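Local coordinates for probable transcriptional regulatory protein, Rv1404 (Mycobacterium tuberculosis, PDB 2NYX), which is probably a DNA-binding transcriptional regulator of the MarR family, built as a dimer with a winged helix-turn-helix in each subunit, at residues A37-N42 / R114-H119; P46-L51 / R110-Q115; V52-H57 / L101-T106; A86-R91 / T106-D111. One frame throughout, in Å; residues are numbered along the deposited sequence.

Contact 1 of 4, residues A37-N42 / R114-H119; sequences AQVDEN and RQVTEH
Val39, at the tail of helix 26-39, sits over Val116 of helix 107-128 with the two CA atoms 6.3 Å apart. In this MarR-type fold the contact ties the end of an N-terminal helix to the long helix that follows the strands of the wing, and it lies at the surface. Val39 makes the largest single contribution. Its CG2, placed beside the backbone N and opposite the carbonyl carbon, touches CG2 of Val116 at 3.6 Å and lies 4.0 Å from CB of Gln115. Its other methyl, CG1, is 4.0 Å from Gln115 NE2, where the glutamine chain passes at a slant. The two valines slant across one another, with Val116 the more deeply buried; Val116 also touches Ser35 and Ile36, a turn earlier on helix 26-39. Gln38 makes the second touch. From CG onward its chain runs straight out and brings OE1 to within 3.4 Å of His119 CB, with the amide turned 39° from the imidazole plane. The ring of His119 is steadied from its own helix: ND1 donates to Gln115 O at 2.7 Å, from above the carbonyl plane, while His119 N reaches the same oxygen from the opposite face. Thr117 OG1, a little further round the helix, is hydrogen-bonded to Arg26 of the second subunit. Beyond Val39 the chain leaves through an Asx turn, in which Asp40 OD1 accepts from Asn42 N at 2.9 Å with an N-H...O angle of 164°.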
loop_
_atom_site.group_PDB
_atom_site.type_symbol
_atom_site.label_atom_id
_atom_site.label_comp_id
_atom_site.label_asym_id
_atom_site.label_seq_id
_atom_site.Cartn_x
_atom_site.Cartn_y
_atom_site.Cartn_z
ATOM N N ALA B 37 -6.162 7.649 2.177
ATOM C CA ALA B 37 -6.747 8.675 1.331
ATOM C C ALA B 37 -7.943 9.350 1.982
ATOM O O ALA B 37 -8.252 10.496 1.651
ATOM C CB ALA B 37 -7.136 8.083 -0.002
ATOM N N GLN B 38 -8.609 8.657 2.909
ATOM C CA GLN B 38 -9.818 9.193 3.544
ATOM C C GLN B 38 -9.521 10.206 4.649
ATOM O O GLN B 38 -10.385 10.988 5.023
ATOM C CB GLN B 38 -10.769 8.076 4.021
ATOM C CG GLN B 38 -10.427 7.394 5.364
ATOM C CD GLN B 38 -11.414 6.262 5.743
ATOM O OE1 GLN B 38 -11.005 5.107 5.961
ATOM N NE2 GLN B 38 -12.710 6.592 5.816
ATOM N N VAL B 39 -8.296 10.200 5.160
ATOM C CA VAL B 39 -7.906 11.126 6.223
ATOM C C VAL B 39 -7.228 12.362 5.646
ATOM O O VAL B 39 -7.594 13.486 5.978
ATOM C CB VAL B 39 -7.025 10.438 7.288
ATOM C CG1 VAL B 39 -6.478 11.455 8.284
ATOM C CG2 VAL B 39 -7.831 9.364 8.012
ATOM N N ASP B 40 -6.229 12.152 4.793
ATOM C CA ASP B 40 -5.653 13.241 4.015
ATOM C C ASP B 40 -5.603 12.834 2.556
ATOM O O ASP B 40 -4.941 11.867 2.201
ATOM C CB ASP B 40 -4.263 13.651 4.528
ATOM C CG ASP B 40 -3.803 15.006 3.967
ATOM O OD1 ASP B 40 -4.185 15.367 2.827
ATOM O OD2 ASP B 40 -3.054 15.718 4.673
ATOM N N GLU B 41 -6.320 13.591 1.731
ATOM C CA GLU B 41 -6.431 13.356 0.291
ATOM C C GLU B 41 -5.080 13.405 -0.410
ATOM O O GLU B 41 -4.886 12.739 -1.429
ATOM C CB GLU B 41 -7.322 14.427 -0.348
ATOM C CG GLU B 41 -8.634 14.718 0.366
ATOM C CD GLU B 41 -9.002 16.187 0.301
ATOM O OE1 GLU B 41 -10.119 16.520 -0.150
ATOM O OE2 GLU B 41 -8.162 17.020 0.695
ATOM N N ASN B 42 -4.164 14.199 0.147
ATOM C CA ASN B 42 -2.899 14.568 -0.496
ATOM C C ASN B 42 -1.685 13.739 -0.110
ATOM O O ASN B 42 -0.622 13.869 -0.712
ATOM C CB ASN B 42 -2.581 16.036 -0.201
ATOM C CG ASN B 42 -3.322 16.990 -1.104
ATOM O OD1 ASN B 42 -3.235 18.200 -0.926
ATOM N ND2 ASN B 42 -4.052 16.458 -2.085
ATOM N N ARG B 114 -2.913 7.514 13.741
ATOM C CA ARG B 114 -3.939 6.906 14.586
ATOM C C ARG B 114 -5.290 6.821 13.877
ATOM O O ARG B 114 -5.962 5.799 13.954
ATOM C CB ARG B 114 -4.060 7.675 15.903
ATOM C CG ARG B 114 -5.132 7.162 16.856
ATOM C CD ARG B 114 -5.051 7.893 18.216
ATOM N NE ARG B 114 -6.354 8.147 18.851
ATOM C CZ ARG B 114 -7.215 7.207 19.263
ATOM N NH1 ARG B 114 -6.952 5.908 19.088
ATOM N NH2 ARG B 114 -8.361 7.569 19.838
ATOM N N GLN B 115 -5.669 7.898 13.194
ATOM C CA GLN B 115 -6.928 7.975 12.449
ATOM C C GLN B 115 -7.044 6.988 11.281
ATOM O O GLN B 115 -8.038 6.291 11.146
ATOM C CB GLN B 115 -7.145 9.394 11.936
ATOM C CG GLN B 115 -7.725 10.333 12.958
ATOM C CD GLN B 115 -8.066 11.684 12.356
ATOM O OE1 GLN B 115 -9.239 11.982 12.101
ATOM N NE2 GLN B 115 -7.043 12.505 12.110
ATOM N N VAL B 116 -6.016 6.959 10.443
ATOM C CA VAL B 116 -5.908 6.027 9.340
ATOM C C VAL B 116 -5.968 4.586 9.859
ATOM O O VAL B 116 -6.661 3.738 9.288
ATOM C CB VAL B 116 -4.596 6.286 8.544
ATOM C CG1 VAL B 116 -4.242 5.123 7.632
ATOM C CG2 VAL B 116 -4.698 7.576 7.743
ATOM N N THR B 117 -5.254 4.317 10.950
ATOM C CA THR B 117 -5.229 2.972 11.533
ATOM C C THR B 117 -6.593 2.547 12.063
ATOM O O THR B 117 -7.038 1.439 11.773
ATOM C CB THR B 117 -4.137 2.822 12.622
ATOM O OG1 THR B 117 -2.886 3.254 12.086
ATOM C CG2 THR B 117 -3.995 1.368 13.070
ATOM N N GLU B 118 -7.259 3.423 12.811
ATOM C CA GLU B 118 -8.543 3.074 13.421
ATOM C C GLU B 118 -9.606 2.840 12.351
ATOM O O GLU B 118 -10.401 1.916 12.468
ATOM C CB GLU B 118 -8.980 4.092 14.502
ATOM C CG GLU B 118 -10.009 5.155 14.072
ATOM C CD GLU B 118 -11.457 4.841 14.503
ATOM O OE1 GLU B 118 -12.220 4.237 13.702
ATOM O OE2 GLU B 118 -11.839 5.215 15.642
ATOM N N HIS B 119 -9.578 3.646 11.291
ATOM C CA HIS B 119 -10.530 3.516 10.190
ATOM C C HIS B 119 -10.352 2.240 9.373
ATOM O O HIS B 119 -11.340 1.619 8.955
ATOM C CB HIS B 119 -10.491 4.749 9.287
ATOM C CG HIS B 119 -11.173 5.941 9.884
ATOM N ND1 HIS B 119 -10.482 7.024 10.384
ATOM C CD2 HIS B 119 -12.486 6.207 10.086
ATOM C CE1 HIS B 119 -11.339 7.910 10.856
ATOM N NE2 HIS B 119 -12.562 7.440 10.687
#

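Contact 2 of 4, residues P46-L51 / R110-Q115; sequences PQFRTL and RDVVRQ
Leu51 of helix 45-57 presses against Val112 and Val113 of helix 107-128, where the local axes pass 10.3 Å apart at a crossing angle of -105°. Leu51 can be followed outward. Its CB rests on CG2 of Val113 at 3.5 Å. With CG beside the backbone N (chi1 -58°), the chain forks: CD1 reaches CG1 of Val112 at 3.8 Å, and CD2 turns to Leu105 on the wing strand 102-105 and to Ile89 on strand 89-92. One turn earlier, Phe48 enters alongside. Val112 CG1 lies 4.1 Å from its CE1, at the ring edge and near its plane, and CA of Val113 is 4.0 Å from the same carbon, so CE1 of the ring lies close to the helix backbone. The ring also touches Val116 and Arg120 further along helix 107-128. The steep crossing joins a helix of the winged helix-turn-helix to the long helix leading out of it. All four touching residues are buried and the groups that meet are hydrocarbon, so the two helices are held here by close apolar fit, with no polar pairing between them.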
loop_
_atom_site.group_PDB
_atom_site.type_symbol
_atom_site.label_atom_id
_atom_site.label_comp_id
_atom_site.label_asym_id
_atom_site.label_seq_id
_atom_site.Cartn_x
_atom_site.Cartn_y
_atom_site.Cartn_z
ATOM N N PRO B 46 4.202 6.268 0.200
ATOM C CA PRO B 46 5.532 6.427 0.825
ATOM C C PRO B 46 5.541 7.435 1.988
ATOM O O PRO B 46 6.140 7.181 3.038
ATOM C CB PRO B 46 6.402 6.922 -0.333
ATOM C CG PRO B 46 5.723 6.370 -1.567
ATOM C CD PRO B 46 4.261 6.483 -1.262
ATOM N N GLN B 47 4.873 8.565 1.805
ATOM C CA GLN B 47 4.728 9.540 2.874
ATOM C C GLN B 47 4.081 8.917 4.106
ATOM O O GLN B 47 4.589 9.061 5.216
ATOM C CB GLN B 47 3.931 10.749 2.383
ATOM C CG GLN B 47 4.770 11.687 1.528
ATOM C CD GLN B 47 3.950 12.709 0.776
ATOM O OE1 GLN B 47 2.745 12.861 1.006
ATOM N NE2 GLN B 47 4.602 13.425 -0.138
ATOM N N PHE B 48 2.982 8.196 3.922
ATOM C CA PHE B 48 2.313 7.597 5.071
ATOM C C PHE B 48 3.174 6.560 5.794
ATOM O O PHE B 48 3.175 6.504 7.023
ATOM C CB PHE B 48 0.943 7.021 4.721
ATOM C CG PHE B 48 0.196 6.544 5.925
ATOM C CD1 PHE B 48 -0.361 7.457 6.815
ATOM C CD2 PHE B 48 0.117 5.189 6.219
ATOM C CE1 PHE B 48 -1.020 7.023 7.952
ATOM C CE2 PHE B 48 -0.544 4.745 7.357
ATOM C CZ PHE B 48 -1.112 5.659 8.224
ATOM N N ARG B 49 3.908 5.750 5.035
ATOM C CA ARG B 49 4.836 4.782 5.611
ATOM C C ARG B 49 5.902 5.467 6.494
ATOM O O ARG B 49 6.189 5.007 7.604
ATOM C CB ARG B 49 5.466 3.916 4.507
ATOM C CG ARG B 49 6.429 2.849 5.004
ATOM C CD ARG B 49 5.751 1.904 5.989
ATOM N NE ARG B 49 6.697 1.075 6.728
ATOM C CZ ARG B 49 6.341 0.181 7.648
ATOM N NH1 ARG B 49 5.061 -0.016 7.926
ATOM N NH2 ARG B 49 7.255 -0.528 8.284
ATOM N N THR B 50 6.464 6.569 6.002
ATOM C CA THR B 50 7.374 7.423 6.780
ATOM C C THR B 50 6.803 7.726 8.160
ATOM O O THR B 50 7.507 7.644 9.168
ATOM C CB THR B 50 7.651 8.755 6.044
ATOM O OG1 THR B 50 8.243 8.475 4.782
ATOM C CG2 THR B 50 8.592 9.648 6.824
ATOM N N LEU B 51 5.524 8.080 8.206
ATOM C CA LEU B 51 4.888 8.428 9.478
ATOM C C LEU B 51 4.797 7.225 10.412
ATOM O O LEU B 51 5.044 7.354 11.599
ATOM C CB LEU B 51 3.508 9.055 9.261
ATOM C CG LEU B 51 3.386 10.319 8.408
ATOM C CD1 LEU B 51 1.961 10.780 8.398
ATOM C CD2 LEU B 51 4.281 11.404 8.927
ATOM N N ARG B 110 0.841 12.201 14.580
ATOM C CA ARG B 110 0.403 11.024 15.345
ATOM C C ARG B 110 -1.095 10.783 15.192
ATOM O O ARG B 110 -1.535 9.627 15.135
ATOM C CB ARG B 110 0.775 11.133 16.830
ATOM C CG ARG B 110 2.160 11.702 17.089
ATOM C CD ARG B 110 2.527 11.735 18.577
ATOM N NE ARG B 110 3.496 10.685 18.864
ATOM C CZ ARG B 110 4.785 10.890 19.140
ATOM N NH1 ARG B 110 5.283 12.123 19.221
ATOM N NH2 ARG B 110 5.578 9.850 19.366
ATOM N N ASP B 111 -1.866 11.868 15.123
ATOM C CA ASP B 111 -3.304 11.788 14.874
ATOM C C ASP B 111 -3.605 11.182 13.512
ATOM O O ASP B 111 -4.472 10.323 13.398
ATOM C CB ASP B 111 -3.952 13.162 14.977
ATOM C CG ASP B 111 -3.970 13.687 16.397
ATOM O OD1 ASP B 111 -4.044 12.859 17.347
ATOM O OD2 ASP B 111 -3.913 14.931 16.568
ATOM N N VAL B 112 -2.879 11.623 12.490
ATOM C CA VAL B 112 -3.007 11.062 11.150
ATOM C C VAL B 112 -2.806 9.543 11.160
ATOM O O VAL B 112 -3.671 8.806 10.685
ATOM C CB VAL B 112 -2.069 11.774 10.150
ATOM C CG1 VAL B 112 -1.822 10.933 8.907
ATOM C CG2 VAL B 112 -2.655 13.115 9.766
ATOM N N VAL B 113 -1.688 9.090 11.730
ATOM C CA VAL B 113 -1.387 7.672 11.847
ATOM C C VAL B 113 -2.476 6.934 12.630
ATOM O O VAL B 113 -2.904 5.863 12.233
ATOM C CB VAL B 113 0.006 7.421 12.510
ATOM C CG1 VAL B 113 0.213 5.929 12.805
ATOM C CG2 VAL B 113 1.141 7.924 11.622
ATOM N N ARG B 114 -2.913 7.514 13.741
ATOM C CA ARG B 114 -3.939 6.906 14.586
ATOM C C ARG B 114 -5.290 6.821 13.877
ATOM O O ARG B 114 -5.962 5.799 13.954
ATOM C CB ARG B 114 -4.060 7.675 15.903
ATOM C CG ARG B 114 -5.132 7.162 16.856
ATOM C CD ARG B 114 -5.051 7.893 18.216
ATOM N NE ARG B 114 -6.354 8.147 18.851
ATOM C CZ ARG B 114 -7.215 7.207 19.263
ATOM N NH1 ARG B 114 -6.952 5.908 19.088
ATOM N NH2 ARG B 114 -8.361 7.569 19.838
ATOM N N GLN B 115 -5.669 7.898 13.194
ATOM C CA GLN B 115 -6.928 7.975 12.449
ATOM C C GLN B 115 -7.044 6.988 11.281
ATOM O O GLN B 115 -8.038 6.291 11.146
ATOM C CB GLN B 115 -7.145 9.394 11.936
ATOM C CG GLN B 115 -7.725 10.333 12.958
ATOM C CD GLN B 115 -8.066 11.684 12.356
ATOM O OE1 GLN B 115 -9.239 11.982 12.101
ATOM N NE2 GLN B 115 -7.043 12.505 12.110
#

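Contact 3 of 4, residues V52-H57 / L101-T106; sequences VILSNH and LLAALT
Leu54 and Leu105 lean into each other, one from helix 45-57 and the other from strand 102-105, each with its CA-CB bond aimed at the opposite segment. The root of Leu54 meets the branch point of Leu105: CB of Leu54 lies 3.8 Å from CG of Leu105. From there the chains diverge. Leu54 holds CG beside its backbone N (chi1 -73°) and sends its methyls over the strand, CD2 coming to 3.3 Å from the carbonyl oxygen of Ala103 and CD1 to 4.3 Å from the CB of that alanine. Leu105 points its CD1 back toward the helix, where it touches Ser55 CB at 3.6 Å and lies equally near Ser55 N. The helix runs almost perpendicular to the strand, at -95° with the axes 7.7 Å apart at closest. Strand 102-105 is the middle strand of the small antiparallel sheet of the winged helix-turn-helix, between 60-61 and 89-92, and Leu54 also touches Ile60 and Ile89 on those flanking strands. Near the leucines a water accepts from Leu105 N at 2.8 Å and donates weakly to Leu54 O, a long link of 3.4 Å, giving the strand NH a partner and joining the two backbones.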
loop_
_atom_site.group_PDB
_atom_site.type_symbol
_atom_site.label_atom_id
_atom_site.label_comp_id
_atom_site.label_asym_id
_atom_site.label_seq_id
_atom_site.Cartn_x
_atom_site.Cartn_y
_atom_site.Cartn_z
ATOM N N VAL B 52 4.473 6.058 9.866
ATOM C CA VAL B 52 4.347 4.845 10.661
ATOM C C VAL B 52 5.696 4.418 11.205
ATOM O O VAL B 52 5.808 4.032 12.373
ATOM C CB VAL B 52 3.694 3.689 9.861
ATOM C CG1 VAL B 52 3.702 2.395 10.678
ATOM C CG2 VAL B 52 2.274 4.074 9.467
ATOM N N ILE B 53 6.722 4.499 10.367
ATOM C CA ILE B 53 8.082 4.203 10.815
ATOM C C ILE B 53 8.448 5.123 11.982
ATOM O O ILE B 53 9.041 4.677 12.972
ATOM C CB ILE B 53 9.100 4.285 9.661
ATOM C CG1 ILE B 53 8.677 3.346 8.528
ATOM C CG2 ILE B 53 10.488 3.894 10.136
ATOM C CD1 ILE B 53 9.682 3.223 7.399
ATOM N N LEU B 54 8.048 6.388 11.892
ATOM C CA LEU B 54 8.368 7.343 12.954
ATOM C C LEU B 54 7.635 7.078 14.277
ATOM O O LEU B 54 8.215 7.285 15.354
ATOM C CB LEU B 54 8.255 8.802 12.481
ATOM C CG LEU B 54 9.383 9.249 11.539
ATOM C CD1 LEU B 54 9.162 10.663 11.037
ATOM C CD2 LEU B 54 10.753 9.140 12.205
ATOM N N SER B 55 6.395 6.588 14.209
ATOM C CA SER B 55 5.688 6.229 15.446
ATOM C C SER B 55 6.260 4.967 16.081
ATOM O O SER B 55 6.306 4.855 17.309
ATOM C CB SER B 55 4.183 6.098 15.233
ATOM O OG SER B 55 3.885 4.909 14.552
ATOM N N ASN B 56 6.718 4.039 15.240
ATOM C CA ASN B 56 7.404 2.825 15.695
ATOM C C ASN B 56 8.859 2.980 16.125
ATOM O O ASN B 56 9.296 2.306 17.051
ATOM C CB ASN B 56 7.328 1.743 14.622
ATOM C CG ASN B 56 5.955 1.160 14.497
ATOM O OD1 ASN B 56 5.143 1.263 15.418
ATOM N ND2 ASN B 56 5.674 0.541 13.356
ATOM N N HIS B 57 9.620 3.839 15.455
ATOM C CA HIS B 57 11.056 3.909 15.763
ATOM C C HIS B 57 11.485 5.099 16.614
ATOM O O HIS B 57 12.588 5.107 17.164
ATOM C CB HIS B 57 11.907 3.776 14.502
ATOM C CG HIS B 57 11.781 2.437 13.856
ATOM N ND1 HIS B 57 12.668 1.413 14.093
ATOM C CD2 HIS B 57 10.840 1.935 13.024
ATOM C CE1 HIS B 57 12.292 0.344 13.415
ATOM N NE2 HIS B 57 11.185 0.637 12.758
ATOM N N LEU B 101 20.369 16.298 11.576
ATOM C CA LEU B 101 19.137 16.479 12.320
ATOM C C LEU B 101 18.306 15.195 12.324
ATOM O O LEU B 101 18.382 14.386 11.393
ATOM C CB LEU B 101 18.337 17.656 11.749
ATOM C CG LEU B 101 18.487 19.032 12.421
ATOM C CD1 LEU B 101 19.896 19.313 12.938
ATOM C CD2 LEU B 101 18.035 20.130 11.475
ATOM N N LEU B 102 17.537 15.007 13.393
ATOM C CA LEU B 102 16.629 13.874 13.516
ATOM C C LEU B 102 15.235 14.239 13.020
ATOM O O LEU B 102 14.858 15.396 13.039
ATOM C CB LEU B 102 16.574 13.401 14.971
ATOM C CG LEU B 102 17.400 12.183 15.387
ATOM C CD1 LEU B 102 18.776 12.173 14.765
ATOM C CD2 LEU B 102 17.502 12.110 16.900
ATOM N N ALA B 103 14.486 13.248 12.555
ATOM C CA ALA B 103 13.086 13.436 12.162
ATOM C C ALA B 103 12.150 12.785 13.179
ATOM O O ALA B 103 12.379 11.662 13.615
ATOM C CB ALA B 103 12.842 12.850 10.777
ATOM N N ALA B 104 11.085 13.480 13.544
ATOM C CA ALA B 104 10.128 12.940 14.509
ATOM C C ALA B 104 8.715 13.406 14.224
ATOM O O ALA B 104 8.508 14.424 13.562
ATOM C CB ALA B 104 10.529 13.299 15.947
ATOM N N LEU B 105 7.746 12.653 14.733
ATOM C CA LEU B 105 6.346 12.994 14.545
ATOM C C LEU B 105 5.905 14.195 15.358
ATOM O O LEU B 105 6.358 14.441 16.470
ATOM C CB LEU B 105 5.432 11.812 14.869
ATOM C CG LEU B 105 5.288 10.703 13.830
ATOM C CD1 LEU B 105 4.384 9.613 14.366
ATOM C CD2 LEU B 105 4.756 11.251 12.499
ATOM N N THR B 106 4.988 14.921 14.753
ATOM C CA THR B 106 4.259 16.002 15.344
ATOM C C THR B 106 2.944 15.439 15.895
ATOM O O THR B 106 2.544 14.336 15.531
ATOM C CB THR B 106 4.040 17.025 14.235
ATOM O OG1 THR B 106 4.814 18.198 14.514
ATOM C CG2 THR B 106 2.607 17.382 14.082
HETATM O O HOH W 1 8.376 10.496 16.348
#

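Contact 4 of 4, residues A86-R91 / T106-D111; sequences AELIDR and TKRGRD
Gly109 and Leu88 bring their backbones unusually close, with CA atoms 4.1 Å apart and Leu88 O 3.7 Å from Gly109 CA; this oxygen crowds the place where a CB would sit, so the absence of a side chain allows the close approach. Leu88 O accepts its hydrogen bond from Thr106 N at 3.2 Å, in a fairly straight bond (163° at the hydrogen), although the donor stands 54° out of the carbonyl plane. Thr106 occupies the N-cap position of helix 107-128, and its side chain makes no capping bond. Segment 86-91 leaves helix 73-85 through a Schellman motif, with Glu87 at positive phi as its C-prime residue, and passes into strand 89-92. In MarR relatives the helix corresponding to 73-85 is the DNA-recognition helix, so this contact probably fastens the end of that helix, where the wing begins, to the start of the long helix after the wing. Arg108 reaches back over the 86-88 turn. Its CG, set opposite the backbone N (chi1 160°), rests against Leu88 CD2 at 3.5 Å. The chain then bends at chi2 and chi3, and Glu87 CB sits over one face of the guanidinium, 3.7 Å above the plane and off toward the rim. Arg108 NH2 comes to 2.9 Å from Ala86 O. The Glu87 carboxylate stays well out of the guanidinium plane, its OE2 4.4 Å from Arg108 NH2, and any attraction is of charge alone. Leu88, which is buried, also packs on Leu83 of helix 73-85.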
loop_
_atom_site.group_PDB
_atom_site.type_symbol
_atom_site.label_atom_id
_atom_site.label_comp_id
_atom_site.label_asym_id
_atom_site.label_seq_id
_atom_site.Cartn_x
_atom_site.Cartn_y
_atom_site.Cartn_z
ATOM N N ALA B 86 4.016 20.272 5.838
ATOM C CA ALA B 86 2.621 19.988 6.160
ATOM C C ALA B 86 2.377 19.756 7.660
ATOM O O ALA B 86 1.333 19.249 8.047
ATOM C CB ALA B 86 2.126 18.806 5.338
ATOM N N GLU B 87 3.341 20.158 8.490
ATOM C CA GLU B 87 3.273 20.068 9.966
ATOM C C GLU B 87 3.064 18.663 10.521
ATOM O O GLU B 87 2.534 18.508 11.612
ATOM C CB GLU B 87 2.206 21.004 10.558
ATOM C CG GLU B 87 2.596 22.460 10.677
ATOM C CD GLU B 87 2.196 23.263 9.454
ATOM O OE1 GLU B 87 1.399 24.225 9.598
ATOM O OE2 GLU B 87 2.673 22.924 8.348
ATOM N N LEU B 88 3.484 17.646 9.784
ATOM C CA LEU B 88 3.359 16.267 10.255
ATOM C C LEU B 88 4.663 15.749 10.877
ATOM O O LEU B 88 4.664 14.757 11.612
ATOM C CB LEU B 88 2.861 15.357 9.120
ATOM C CG LEU B 88 1.532 15.783 8.468
ATOM C CD1 LEU B 88 1.372 15.205 7.078
ATOM C CD2 LEU B 88 0.354 15.407 9.315
ATOM N N ILE B 89 5.763 16.447 10.594
ATOM C CA ILE B 89 7.103 16.084 11.079
ATOM C C ILE B 89 7.886 17.316 11.554
ATOM O O ILE B 89 7.875 18.362 10.902
ATOM C CB ILE B 89 7.901 15.303 9.995
ATOM C CG1 ILE B 89 7.301 13.912 9.802
ATOM C CG2 ILE B 89 9.373 15.180 10.355
ATOM C CD1 ILE B 89 7.897 13.133 8.658
ATOM N N ASP B 90 8.536 17.175 12.709
ATOM C CA ASP B 90 9.499 18.138 13.222
ATOM C C ASP B 90 10.928 17.635 13.014
ATOM O O ASP B 90 11.188 16.433 13.091
ATOM C CB ASP B 90 9.279 18.340 14.715
ATOM C CG ASP B 90 8.297 19.464 15.031
ATOM O OD1 ASP B 90 8.175 20.426 14.229
ATOM O OD2 ASP B 90 7.661 19.396 16.113
ATOM N N ARG B 91 11.855 18.550 12.743
ATOM C CA ARG B 91 13.279 18.210 12.752
ATOM C C ARG B 91 13.874 18.524 14.131
ATOM O O ARG B 91 13.702 19.625 14.643
ATOM C CB ARG B 91 14.030 18.959 11.645
ATOM C CG ARG B 91 13.371 18.917 10.266
ATOM C CD ARG B 91 13.366 17.513 9.636
ATOM N NE ARG B 91 14.547 17.290 8.797
ATOM C CZ ARG B 91 15.506 16.410 9.069
ATOM N NH1 ARG B 91 15.425 15.644 10.151
ATOM N NH2 ARG B 91 16.546 16.290 8.257
ATOM N N THR B 106 4.988 14.921 14.753
ATOM C CA THR B 106 4.259 16.002 15.344
ATOM C C THR B 106 2.944 15.439 15.895
ATOM O O THR B 106 2.544 14.336 15.531
ATOM C CB THR B 106 4.040 17.025 14.235
ATOM O OG1 THR B 106 4.814 18.198 14.514
ATOM C CG2 THR B 106 2.607 17.382 14.082
ATOM N N LYS B 107 2.280 16.171 16.784
ATOM C CA LYS B 107 0.995 15.718 17.339
ATOM C C LYS B 107 0.006 15.351 16.225
ATOM O O LYS B 107 -0.615 14.289 16.250
ATOM C CB LYS B 107 0.382 16.781 18.251
ATOM C CG LYS B 107 -0.389 16.224 19.456
ATOM C CD LYS B 107 -1.398 15.113 19.092
ATOM C CE LYS B 107 -1.589 14.094 20.237
ATOM N NZ LYS B 107 -0.361 13.291 20.585
ATOM N N ARG B 108 -0.125 16.257 15.262
ATOM C CA ARG B 108 -0.966 16.091 14.094
ATOM C C ARG B 108 -0.524 14.889 13.285
ATOM O O ARG B 108 -1.360 14.142 12.796
ATOM C CB ARG B 108 -0.926 17.373 13.267
ATOM C CG ARG B 108 -1.338 17.241 11.830
ATOM C CD ARG B 108 -2.161 18.434 11.411
ATOM N NE ARG B 108 -1.703 18.994 10.145
ATOM C CZ ARG B 108 -1.516 20.293 9.925
ATOM N NH1 ARG B 108 -1.766 21.183 10.885
ATOM N NH2 ARG B 108 -1.094 20.706 8.731
ATOM N N GLY B 109 0.787 14.698 13.158
ATOM C CA GLY B 109 1.344 13.485 12.577
ATOM C C GLY B 109 0.822 12.224 13.248
ATOM O O GLY B 109 0.395 11.293 12.570
ATOM N N ARG B 110 0.841 12.201 14.580
ATOM C CA ARG B 110 0.403 11.024 15.345
ATOM C C ARG B 110 -1.095 10.783 15.192
ATOM O O ARG B 110 -1.535 9.627 15.135
ATOM C CB ARG B 110 0.775 11.133 16.830
ATOM C CG ARG B 110 2.160 11.702 17.089
ATOM C CD ARG B 110 2.527 11.735 18.577
ATOM N NE ARG B 110 3.496 10.685 18.864
ATOM C CZ ARG B 110 4.785 10.890 19.140
ATOM N NH1 ARG B 110 5.283 12.123 19.221
ATOM N NH2 ARG B 110 5.578 9.850 19.366
ATOM N N ASP B 111 -1.866 11.868 15.123
ATOM C CA ASP B 111 -3.304 11.788 14.874
ATOM C C ASP B 111 -3.605 11.182 13.512
ATOM O O ASP B 111 -4.472 10.323 13.398
ATOM C CB ASP B 111 -3.952 13.162 14.977
ATOM C CG ASP B 111 -3.970 13.687 16.397
ATOM O OD1 ASP B 111 -4.044 12.859 17.347
ATOM O OD2 ASP B 111 -3.913 14.931 16.568
#

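How the contacts relate
Helix 107-128 is shared by contacts 4, 2 and 1, which follow one another along it, overlapping at Arg110-Asp111 and at Arg114-Gln115. Helix 45-57 supplies both contact 2 and contact 3, whose centres are about 10 Å apart. Contacts 3 and 4 share Thr106 and the wing sheet, where strands 102-105 and 89-92 are neighbours; their segments alternate along the chain. Contact 3 is nested inside the loop closed by contact 2, and contacts 3 and 4 both inside that of contact 1. Contacts 1 and 3 lie furthest apart, about 18 Å between centres. Together the four join the wing sheet and helix 45-57 to helices 26-39 and 107-128; helices 45-57 and 107-128 both touch the second subunit.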